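Local coordinates for regulator of Ty1 transposition protein 107 (Saccharomyces cerevisiae, PDB 3T7K) that binds phosphorylated histone H2A through its C-terminal tandem BRCT repeats, an interaction that serves the repair of damaged DNA, at residues T28-D33 / F64-L69. Residues are numbered along the deposited sequence; the frame is centred on the assembly and turned at random.
Sequences TGCFHD and FAPKIL
Thr28 and Phe64 join two loops of a BRCT repeat at the C-terminal ends of the neighbouring parallel strands 23-27 and 62-64. Thr28 N donates to Phe64 O (3.0 Å) with an N-H...O angle of 163°, and the C=O...N angle of 179° puts the donor almost straight ahead of the carbonyl. The buried side is tightly packed: Thr28 CG2 meets Ala65 CB at 3.7 Å, while Thr28 O receives a CA-H...O contact from Ala65 CA (3.5 Å). A chi1 of -175° sets Thr28 CG2 between the backbone N and the carbonyl carbon, where it reaches Ala65, and turns OG1 away to bond with Thr71 OG1 and the modified side chain of the bound peptide. Gly29 N donates to the same modified side chain, consistent with the Thr/Ser-Gly phosphate pocket of tandem BRCT repeats. On the exposed side Pro66 CD still comes within 3.5 Å of Gly29 O, but Leu69 sits more loosely, its CD1 4.0 Å from Gly29 CA, and also packs on an acidic side chain of the peptide. Cys30 SG lies 3.2 Å from Phe64 O and 4.0 Å from Phe64 CB.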
ATOM      1  N   THR C  28     -15.141  -1.855  17.542  1.00 40.33           N
ATOM      2  CA  THR C  28     -15.609  -0.640  18.202  1.00 43.34           C
ATOM      3  C   THR C  28     -16.999  -0.988  18.693  1.00 42.69           C
ATOM      4  O   THR C  28     -17.751  -1.660  17.981  1.00 43.21           O
ATOM      5  CB  THR C  28     -15.609   0.572  17.230  1.00 43.73           C
ATOM      6  OG1 THR C  28     -15.962   1.774  17.931  1.00 43.26           O
ATOM      7  CG2 THR C  28     -16.580   0.354  16.073  1.00 37.92           C
ATOM      8  N   GLY C  29     -17.330  -0.597  19.921  1.00 45.47           N
ATOM      9  CA  GLY C  29     -18.592  -1.013  20.505  1.00 46.70           C
ATOM     10  C   GLY C  29     -18.602  -2.515  20.793  1.00 45.99           C
ATOM     11  O   GLY C  29     -19.675  -3.120  20.930  1.00 46.97           O
ATOM     12  N   CYS C  30     -17.413  -3.118  20.875  1.00 47.12           N
ATOM     13  CA  CYS C  30     -17.292  -4.558  21.160  1.00 44.17           C
ATOM     14  C   CYS C  30     -15.872  -5.018  21.513  1.00 52.98           C
ATOM     15  O   CYS C  30     -14.889  -4.326  21.217  1.00 50.26           O
ATOM     16  CB  CYS C  30     -17.900  -5.412  20.026  1.00 46.49           C
ATOM     17  SG  CYS C  30     -17.391  -5.064  18.279  1.00 45.49           S
ATOM     18  N   PHE C  31     -15.783  -6.176  22.174  1.00 53.64           N
ATOM     19  CA  PHE C  31     -14.508  -6.825  22.483  1.00 55.29           C
ATOM     20  C   PHE C  31     -13.446  -5.859  22.996  1.00 56.11           C
ATOM     21  O   PHE C  31     -12.313  -5.840  22.502  1.00 49.95           O
ATOM     22  CB  PHE C  31     -13.977  -7.539  21.238  1.00 55.45           C
ATOM     23  CG  PHE C  31     -14.933  -8.540  20.645  1.00 56.08           C
ATOM     24  CD1 PHE C  31     -15.060  -9.809  21.198  1.00 60.69           C
ATOM     25  CD2 PHE C  31     -15.677  -8.228  19.510  1.00 57.79           C
ATOM     26  CE1 PHE C  31     -15.917 -10.750  20.643  1.00 54.49           C
ATOM     27  CE2 PHE C  31     -16.542  -9.169  18.943  1.00 54.31           C
ATOM     28  CZ  PHE C  31     -16.664 -10.431  19.518  1.00 53.28           C
ATOM     29  N   HIS C  32     -13.800  -5.074  24.007  1.00 60.48           N
ATOM     30  CA  HIS C  32     -12.975  -3.923  24.372  1.00 60.46           C
ATOM     31  C   HIS C  32     -11.591  -4.214  25.007  1.00 59.59           C
ATOM     32  O   HIS C  32     -10.757  -3.315  25.102  1.00 64.41           O
ATOM     33  CB  HIS C  32     -13.777  -2.880  25.169  1.00 59.77           C
ATOM     34  CG  HIS C  32     -13.113  -1.539  25.239  1.00 61.89           C
ATOM     35  ND1 HIS C  32     -12.795  -0.805  24.114  1.00 61.58           N
ATOM     36  CD2 HIS C  32     -12.692  -0.816  26.293  1.00 61.54           C
ATOM     37  CE1 HIS C  32     -12.210   0.326  24.484  1.00 61.21           C
ATOM     38  NE2 HIS C  32     -12.133   0.340  25.804  1.00 64.40           N
ATOM     39  N   ASP C  33     -11.333  -5.446  25.441  1.00 58.99           N
ATOM     40  CA  ASP C  33      -9.940  -5.894  25.539  1.00 57.60           C
ATOM     41  C   ASP C  33      -9.572  -6.796  24.400  1.00 57.85           C
ATOM     42  O   ASP C  33      -9.402  -6.353  23.253  1.00 55.80           O
ATOM     43  CB  ASP C  33      -9.714  -6.672  26.825  1.00 63.95           C
ATOM     44  N   PHE C  64     -15.437  -4.518  13.142  1.00 33.82           N
ATOM     45  CA  PHE C  64     -16.504  -5.208  13.852  1.00 37.80           C
ATOM     46  C   PHE C  64     -17.244  -4.211  14.724  1.00 36.32           C
ATOM     47  O   PHE C  64     -16.630  -3.516  15.525  1.00 39.88           O
ATOM     48  CB  PHE C  64     -15.935  -6.321  14.731  1.00 38.30           C
ATOM     49  CG  PHE C  64     -15.335  -7.468  13.946  1.00 34.58           C
ATOM     50  CD1 PHE C  64     -16.147  -8.420  13.357  1.00 36.58           C
ATOM     51  CD2 PHE C  64     -13.964  -7.578  13.797  1.00 34.74           C
ATOM     52  CE1 PHE C  64     -15.595  -9.473  12.628  1.00 32.88           C
ATOM     53  CE2 PHE C  64     -13.409  -8.622  13.070  1.00 40.01           C
ATOM     54  CZ  PHE C  64     -14.230  -9.565  12.482  1.00 35.46           C
ATOM     55  N   ALA C  65     -18.560  -4.150  14.565  1.00 32.24           N
ATOM     56  CA  ALA C  65     -19.392  -3.244  15.345  1.00 40.64           C
ATOM     57  C   ALA C  65     -20.815  -3.753  15.294  1.00 40.37           C
ATOM     58  O   ALA C  65     -21.253  -4.281  14.278  1.00 36.79           O
ATOM     59  CB  ALA C  65     -19.319  -1.808  14.785  1.00 35.41           C
ATOM     60  N   PRO C  66     -21.544  -3.600  16.403  1.00 45.67           N
ATOM     61  CA  PRO C  66     -22.959  -3.986  16.486  1.00 43.58           C
ATOM     62  C   PRO C  66     -23.842  -3.168  15.557  1.00 45.07           C
ATOM     63  O   PRO C  66     -24.872  -3.675  15.107  1.00 49.26           O
ATOM     64  CB  PRO C  66     -23.313  -3.721  17.955  1.00 46.10           C
ATOM     65  CG  PRO C  66     -22.247  -2.800  18.452  1.00 50.13           C
ATOM     66  CD  PRO C  66     -21.008  -3.168  17.700  1.00 43.95           C
ATOM     67  N   LYS C  67     -23.444  -1.931  15.260  1.00 46.24           N
ATOM     68  CA  LYS C  67     -24.223  -1.050  14.379  1.00 44.98           C
ATOM     69  C   LYS C  67     -23.389   0.153  13.964  1.00 42.61           C
ATOM     70  O   LYS C  67     -22.305   0.380  14.498  0.60 43.57           O
ATOM     71  CB  LYS C  67     -25.501  -0.557  15.079  1.00 50.16           C
ATOM     72  CG  LYS C  67     -25.231   0.200  16.378  1.00 47.58           C
ATOM     73  CD  LYS C  67     -26.514   0.697  17.048  1.00 54.04           C
ATOM     74  CE  LYS C  67     -27.166   1.833  16.263  1.00 57.69           C
ATOM     75  NZ  LYS C  67     -28.191   2.556  17.077  1.00 64.34           N
ATOM     76  N   ILE C  68     -23.897   0.929  13.018  1.00 47.20           N
ATOM     77  CA  ILE C  68     -23.245   2.191  12.678  1.00 49.13           C
ATOM     78  C   ILE C  68     -23.061   3.035  13.936  1.00 45.35           C
ATOM     79  O   ILE C  68     -24.026   3.357  14.633  1.00 48.95           O
ATOM     80  CB  ILE C  68     -24.023   2.972  11.603  1.00 51.81           C
ATOM     81  CG1 ILE C  68     -24.049   2.179  10.297  1.00 55.02           C
ATOM     82  CG2 ILE C  68     -23.384   4.330  11.359  1.00 49.53           C
ATOM     83  CD1 ILE C  68     -24.736   2.906   9.163  1.00 56.51           C
ATOM     84  N   LEU C  69     -21.810   3.363  14.241  1.00 48.41           N
ATOM     85  CA  LEU C  69     -21.486   4.113  15.452  1.00 46.57           C
ATOM     86  C   LEU C  69     -20.654   5.357  15.167  1.00 49.83           C
ATOM     87  O   LEU C  69     -19.922   5.426  14.171  1.00 42.76           O
ATOM     88  CB  LEU C  69     -20.734   3.232  16.448  1.00 44.43           C
ATOM     89  CG  LEU C  69     -21.499   2.066  17.066  1.00 45.09           C
ATOM     90  CD1 LEU C  69     -20.558   1.234  17.917  1.00 43.37           C
ATOM     91  CD2 LEU C  69     -22.682   2.568  17.887  1.00 52.04           C
TER